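Local coordinates for periplasmic binding protein (Thermotoga lettingae TMO, PDB 4RY8) that binds the sugar 5-methylthioribose between its two lobes and probably delivers it to a membrane transporter as the solute-binding component, at residues Val16-Val21 with Ala74-His79; Gln70-Ile75 with Arg95-Val100. All blocks are in the same frame, centred on the assembly; numbering follows the deposited sequence.

Contact 1: residues Val16-Val21 with Ala74-His79; sequences VRIALV and AIIIDH. With SR1 (5-S-methyl-5-thio-alpha-D-ribofuranose), chain G.
The imidazole of His-79 meets 5-methylthioribose edge-on: NE2 gives its hydrogen to the ring oxygen O4 of the sugar at 3.0 Å, in the plane of the imidazole and nearly straight (170°). The ring of Phe-30 meets the same imidazole at a steep angle. At the other nitrogen, ND1 donates to OD1 of Asp-78 at 2.6 Å, with the carboxylate oxygen 22° out of the imidazole plane, so the ring is gripped at both nitrogens and its rotation is fixed. Asp-78 can reach it because its CG lies anti to the backbone N (chi1 -161°), and CD1 of Leu-20 packs beside its OD2. Were His-79 replaced by alanine, O4 of the sugar would probably lose this donor and the Asp-78 carboxylate its imidazole mate. Behind this pair, two parallel strands run in register through the core. Ala-19 N to Ala-74 O (2.9 Å), Ile-76 N to Ala-19 O (2.7 Å), Val-21 N to Ile-76 O and Asp-78 N to Val-21 O form the ladder. Branched aliphatic residues suit such a buried strand pair: CG2 of Ile-18 meets CD1 of Ile-76 at 3.7 Å on the face under helix 255-270, while Val-21 and Ile-75 lie side by side, CG2 to CG2 at 4.0 Å, on the face packed by helix 57-69. A binding residue just past the C-terminal end of a central parallel strand is characteristic of the Rossmann-like lobes of periplasmic binding proteins.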
loop_
_atom_site.group_PDB
_atom_site.type_symbol
_atom_site.label_atom_id
_atom_site.label_comp_id
_atom_site.label_asym_id
_atom_site.label_seq_id
_atom_site.Cartn_x
_atom_site.Cartn_y
_atom_site.Cartn_z
ATOM N N VAL C 16 -17.003 13.605 -32.528
ATOM C CA VAL C 16 -16.457 13.681 -31.158
ATOM C C VAL C 16 -14.934 13.794 -31.207
ATOM O O VAL C 16 -14.240 12.836 -31.616
ATOM C CB VAL C 16 -16.824 12.445 -30.300
ATOM C CG1 VAL C 16 -16.221 12.572 -28.886
ATOM C CG2 VAL C 16 -18.334 12.272 -30.248
ATOM N N ARG C 17 -14.416 14.954 -30.792
ATOM C CA ARG C 17 -12.978 15.206 -30.808
ATOM C C ARG C 17 -12.425 15.266 -29.392
ATOM O O ARG C 17 -12.905 16.020 -28.566
ATOM C CB ARG C 17 -12.667 16.499 -31.573
ATOM C CG ARG C 17 -12.911 16.366 -33.082
ATOM C CD ARG C 17 -12.652 17.649 -33.846
ATOM N NE ARG C 17 -13.456 18.739 -33.288
ATOM C CZ ARG C 17 -12.989 19.930 -32.915
ATOM N NH1 ARG C 17 -11.705 20.255 -33.075
ATOM N NH2 ARG C 17 -13.821 20.816 -32.395
ATOM N N ILE C 18 -11.405 14.456 -29.130
ATOM C CA ILE C 18 -10.768 14.366 -27.818
ATOM C C ILE C 18 -9.277 14.671 -27.986
ATOM O O ILE C 18 -8.585 14.008 -28.768
ATOM C CB ILE C 18 -10.960 12.957 -27.218
ATOM C CG1 ILE C 18 -12.448 12.698 -26.937
ATOM C CG2 ILE C 18 -10.128 12.746 -25.961
ATOM C CD1 ILE C 18 -12.760 11.225 -26.835
ATOM N N ALA C 19 -8.793 15.667 -27.244
ATOM C CA ALA C 19 -7.395 16.078 -27.297
ATOM C C ALA C 19 -6.588 15.493 -26.152
ATOM O O ALA C 19 -6.975 15.578 -24.982
ATOM C CB ALA C 19 -7.288 17.603 -27.270
ATOM N N LEU C 20 -5.445 14.931 -26.492
ATOM C CA LEU C 20 -4.541 14.364 -25.527
ATOM C C LEU C 20 -3.363 15.294 -25.485
ATOM O O LEU C 20 -2.642 15.441 -26.478
ATOM C CB LEU C 20 -4.094 12.953 -25.964
ATOM C CG LEU C 20 -2.948 12.369 -25.140
ATOM C CD1 LEU C 20 -3.266 12.275 -23.640
ATOM C CD2 LEU C 20 -2.552 10.996 -25.631
ATOM N N VAL C 21 -3.182 15.957 -24.355
ATOM C CA VAL C 21 -2.102 16.916 -24.204
ATOM C C VAL C 21 -1.150 16.367 -23.172
ATOM O O VAL C 21 -1.506 16.249 -22.001
ATOM C CB VAL C 21 -2.625 18.295 -23.756
ATOM C CG1 VAL C 21 -1.465 19.272 -23.561
ATOM C CG2 VAL C 21 -3.592 18.827 -24.777
ATOM N N ALA C 74 -13.472 17.164 -25.388
ATOM C CA ALA C 74 -12.775 16.944 -24.129
ATOM C C ALA C 74 -11.273 17.004 -24.281
ATOM O O ALA C 74 -10.741 16.740 -25.360
ATOM C CB ALA C 74 -13.174 15.579 -23.556
ATOM N N ILE C 75 -10.601 17.364 -23.181
ATOM C CA ILE C 75 -9.160 17.304 -23.077
ATOM C C ILE C 75 -8.675 16.293 -22.008
ATOM O O ILE C 75 -9.110 16.329 -20.842
ATOM C CB ILE C 75 -8.611 18.718 -22.778
ATOM C CG1 ILE C 75 -9.146 19.700 -23.806
ATOM C CG2 ILE C 75 -7.095 18.723 -22.828
ATOM C CD1 ILE C 75 -8.823 21.148 -23.511
ATOM N N ILE C 76 -7.753 15.415 -22.397
ATOM C CA ILE C 76 -6.977 14.666 -21.444
ATOM C C ILE C 76 -5.666 15.424 -21.168
ATOM O O ILE C 76 -4.868 15.696 -22.076
ATOM C CB ILE C 76 -6.656 13.256 -21.956
ATOM C CG1 ILE C 76 -7.960 12.578 -22.384
ATOM C CG2 ILE C 76 -5.957 12.431 -20.890
ATOM C CD1 ILE C 76 -7.757 11.488 -23.403
ATOM N N ILE C 77 -5.465 15.786 -19.919
ATOM C CA ILE C 77 -4.207 16.324 -19.476
ATOM C C ILE C 77 -3.322 15.254 -18.818
ATOM O O ILE C 77 -3.616 14.703 -17.743
ATOM C CB ILE C 77 -4.406 17.529 -18.594
ATOM C CG1 ILE C 77 -5.263 18.541 -19.360
ATOM C CG2 ILE C 77 -3.049 18.123 -18.254
ATOM C CD1 ILE C 77 -5.520 19.801 -18.608
ATOM N N ASP C 78 -2.201 15.000 -19.486
ATOM C CA ASP C 78 -1.264 13.983 -19.124
ATOM C C ASP C 78 0.015 14.584 -18.537
ATOM O O ASP C 78 0.782 15.186 -19.267
ATOM C CB ASP C 78 -0.946 13.245 -20.400
ATOM C CG ASP C 78 -0.355 11.930 -20.156
ATOM O OD1 ASP C 78 0.665 11.933 -19.455
ATOM O OD2 ASP C 78 -0.928 10.918 -20.643
ATOM N N HIS C 79 0.248 14.334 -17.254
ATOM C CA HIS C 79 1.314 14.941 -16.484
ATOM C C HIS C 79 1.108 16.465 -16.430
ATOM O O HIS C 79 -0.031 16.947 -16.496
ATOM C CB HIS C 79 2.687 14.520 -16.980
ATOM C CG HIS C 79 2.967 13.072 -16.791
ATOM N ND1 HIS C 79 2.153 12.102 -17.314
ATOM C CD2 HIS C 79 3.951 12.423 -16.130
ATOM C CE1 HIS C 79 2.618 10.916 -16.991
ATOM N NE2 HIS C 79 3.709 11.074 -16.276
HETATM C CS SR1 G . 8.471 11.522 -15.781
HETATM S S SR1 G . 7.086 10.858 -14.885
HETATM C C5 SR1 G . 7.409 9.143 -15.362
HETATM C C4 SR1 G . 6.372 8.195 -14.764
HETATM O O4 SR1 G . 5.133 8.637 -15.214
HETATM C C1 SR1 G . 4.287 7.535 -15.598
HETATM O O1 SR1 G . 3.197 7.534 -14.740
HETATM C C2 SR1 G . 5.062 6.233 -15.472
HETATM O O2 SR1 G . 4.625 5.289 -14.458
HETATM C C3 SR1 G . 6.465 6.738 -15.202
HETATM O O3 SR1 G . 7.097 5.951 -14.202
#

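Contact 2: residues Gln70-Ile75 with Arg95-Val100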
loop_
_atom_site.group_PDB
_atom_site.type_symbol
_atom_site.label_atom_id
_atom_site.label_comp_id
_atom_site.label_asym_id
_atom_site.label_seq_id
_atom_site.Cartn_x
_atom_site.Cartn_y
_atom_site.Cartn_z
ATOM N N GLN C 70 -10.271 25.474 -30.506
ATOM C CA GLN C 70 -10.914 24.500 -31.406
ATOM C C GLN C 70 -12.229 23.908 -30.836
ATOM O O GLN C 70 -12.943 23.182 -31.551
ATOM C CB GLN C 70 -9.930 23.371 -31.734
ATOM C CG GLN C 70 -8.662 23.827 -32.472
ATOM C CD GLN C 70 -7.638 22.710 -32.591
ATOM O OE1 GLN C 70 -8.010 21.536 -32.695
ATOM N NE2 GLN C 70 -6.344 23.059 -32.558
ATOM N N ARG C 71 -12.532 24.200 -29.561
ATOM C CA ARG C 71 -13.707 23.662 -28.880
ATOM C C ARG C 71 -13.813 22.145 -29.113
ATOM O O ARG C 71 -14.824 21.650 -29.601
ATOM C CB ARG C 71 -15.019 24.312 -29.355
ATOM C CG ARG C 71 -14.994 25.811 -29.633
ATOM C CD ARG C 71 -15.978 26.128 -30.761
ATOM N NE ARG C 71 -16.199 27.553 -30.970
ATOM C CZ ARG C 71 -16.988 28.059 -31.919
ATOM N NH1 ARG C 71 -17.643 27.252 -32.751
ATOM N NH2 ARG C 71 -17.132 29.379 -32.036
ATOM N N VAL C 72 -12.757 21.416 -28.788
ATOM C CA VAL C 72 -12.853 19.949 -28.712
ATOM C C VAL C 72 -13.890 19.586 -27.636
ATOM O O VAL C 72 -14.202 20.390 -26.754
ATOM C CB VAL C 72 -11.487 19.300 -28.380
ATOM C CG1 VAL C 72 -10.472 19.603 -29.481
ATOM C CG2 VAL C 72 -10.951 19.771 -27.022
ATOM N N ASP C 73 -14.440 18.386 -27.752
ATOM C CA ASP C 73 -15.369 17.879 -26.783
ATOM C C ASP C 73 -14.720 17.614 -25.395
ATOM O O ASP C 73 -15.338 17.816 -24.337
ATOM C CB ASP C 73 -16.030 16.613 -27.360
ATOM C CG ASP C 73 -16.818 16.900 -28.610
ATOM O OD1 ASP C 73 -16.249 16.894 -29.730
ATOM O OD2 ASP C 73 -18.016 17.185 -28.464
ATOM N N ALA C 74 -13.472 17.164 -25.388
ATOM C CA ALA C 74 -12.775 16.944 -24.129
ATOM C C ALA C 74 -11.273 17.004 -24.281
ATOM O O ALA C 74 -10.741 16.740 -25.360
ATOM C CB ALA C 74 -13.174 15.579 -23.556
ATOM N N ILE C 75 -10.601 17.364 -23.181
ATOM C CA ILE C 75 -9.160 17.304 -23.077
ATOM C C ILE C 75 -8.675 16.293 -22.008
ATOM O O ILE C 75 -9.110 16.329 -20.842
ATOM C CB ILE C 75 -8.611 18.718 -22.778
ATOM C CG1 ILE C 75 -9.146 19.700 -23.806
ATOM C CG2 ILE C 75 -7.095 18.723 -22.828
ATOM C CD1 ILE C 75 -8.823 21.148 -23.511
ATOM N N ARG C 95 -16.113 26.545 -20.482
ATOM C CA ARG C 95 -16.541 26.521 -21.886
ATOM C C ARG C 95 -17.288 25.229 -22.236
ATOM O O ARG C 95 -17.774 25.087 -23.357
ATOM C CB ARG C 95 -15.338 26.695 -22.840
ATOM C CG ARG C 95 -14.638 28.059 -22.775
ATOM C CD ARG C 95 -15.465 29.156 -23.428
ATOM N NE ARG C 95 -16.422 29.754 -22.486
ATOM C CZ ARG C 95 -17.638 30.217 -22.794
ATOM N NH1 ARG C 95 -18.114 30.158 -24.041
ATOM N NH2 ARG C 95 -18.399 30.737 -21.832
ATOM N N GLY C 96 -17.382 24.286 -21.302
ATOM C CA GLY C 96 -18.165 23.088 -21.544
ATOM C C GLY C 96 -17.333 21.956 -22.091
ATOM O O GLY C 96 -17.873 20.945 -22.546
ATOM N N ILE C 97 -16.018 22.130 -22.051
ATOM C CA ILE C 97 -15.089 21.059 -22.417
ATOM C C ILE C 97 -14.895 20.175 -21.194
ATOM O O ILE C 97 -14.678 20.658 -20.050
ATOM C CB ILE C 97 -13.748 21.615 -22.946
ATOM C CG1 ILE C 97 -13.985 22.474 -24.185
ATOM C CG2 ILE C 97 -12.754 20.492 -23.276
ATOM C CD1 ILE C 97 -12.811 23.329 -24.566
ATOM N N ARG C 98 -14.981 18.868 -21.424
ATOM C CA ARG C 98 -14.795 17.908 -20.353
ATOM C C ARG C 98 -13.287 17.652 -20.223
ATOM O O ARG C 98 -12.545 17.682 -21.222
ATOM C CB ARG C 98 -15.628 16.624 -20.603
ATOM C CG ARG C 98 -17.145 16.889 -20.810
ATOM C CD ARG C 98 -17.789 17.957 -19.889
ATOM N NE ARG C 98 -19.230 18.118 -20.153
ATOM C CZ ARG C 98 -19.989 19.184 -19.853
ATOM N NH1 ARG C 98 -19.493 20.263 -19.254
ATOM N NH2 ARG C 98 -21.282 19.180 -20.158
ATOM N N VAL C 99 -12.836 17.467 -18.991
ATOM C CA VAL C 99 -11.412 17.252 -18.700
ATOM C C VAL C 99 -11.206 16.056 -17.821
ATOM O O VAL C 99 -11.914 15.879 -16.841
ATOM C CB VAL C 99 -10.819 18.481 -17.989
ATOM C CG1 VAL C 99 -9.343 18.262 -17.719
ATOM C CG2 VAL C 99 -11.050 19.720 -18.833
ATOM N N VAL C 100 -10.199 15.263 -18.116
ATOM C CA VAL C 100 -9.799 14.190 -17.242
ATOM C C VAL C 100 -8.314 14.251 -17.223
ATOM O O VAL C 100 -7.729 14.677 -18.209
ATOM C CB VAL C 100 -10.272 12.801 -17.788
ATOM C CG1 VAL C 100 -9.941 12.641 -19.258
ATOM C CG2 VAL C 100 -9.658 11.640 -16.993
HETATM O O HOH W 1 -17.760 18.701 -24.210
#
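Ile-97 lays its CG2 methyl against CG1 of Ile-75 at 3.7 Å, the two isoleucines crossing at a slant where a beta-alpha-beta unit, strand 74-78, helix 82-94 and strand 98-102, begins its paired parallel strands. With chi1 at -60°, CG1 of Ile-97 lies anti to its carbonyl carbon and CG2 anti to its backbone N; CG2 also rests on CA of Ala-74, while CG1 packs on the carbonyl O of Val-72 at 3.3 Å. One beta-branched side chain thus fills the angle between the incoming loop and the strand, and Ile-68 of helix 57-69 touches it as well. On the other face the small CB of Ala-74 sits beside Arg-98 O and 4.0 Å from Arg-98 CB. A methyl suits this place because Val-270 of helix 255-270 packs there too. Arg-98 bends at chi2 (-41°), bringing one face of its guanidinium over Gly-96 O, which lies off-centre toward the rim of the group, while Leu-269 touches its side chain. Both loops leave their helices through Schellman motifs, at Arg-71 and Gly-96; with phi at 93°, any side chain at Gly-96 would crowd the carbonyl O of Arg-95, which explains the glycine. Ile-75 N to Arg-98 O (2.8 Å) and Val-100 N to Ile-75 O tie the strands together. Where they start, Asp-73 O accepts a hydrogen bond from Arg-98 N at 3.1 Å and another from a water, which gives its other hydrogen to Gly-96 O at 2.8 Å.

Overall arrangement
Strand 74-78 is the common element: contact 1 pairs it with strand 17-22 along one edge, contact 2 with strand 98-102 along the other, so the two contacts are adjacent steps across one parallel sheet. Contact 1 is almost wholly buried, running from the aliphatic core to the polar pocket end, where the edge of His-79 bonds to the sugar. Contact 2 lies at the opposite end of the strands, where buried isoleucine and valine give way to helix-ending turns, exposed arginines and a bridging water. Arg-17 joins them: its NH2 donates to Gln-70 O and its backbone N to Asp-73 OD1, fastening the first strand to the loop before the shared one.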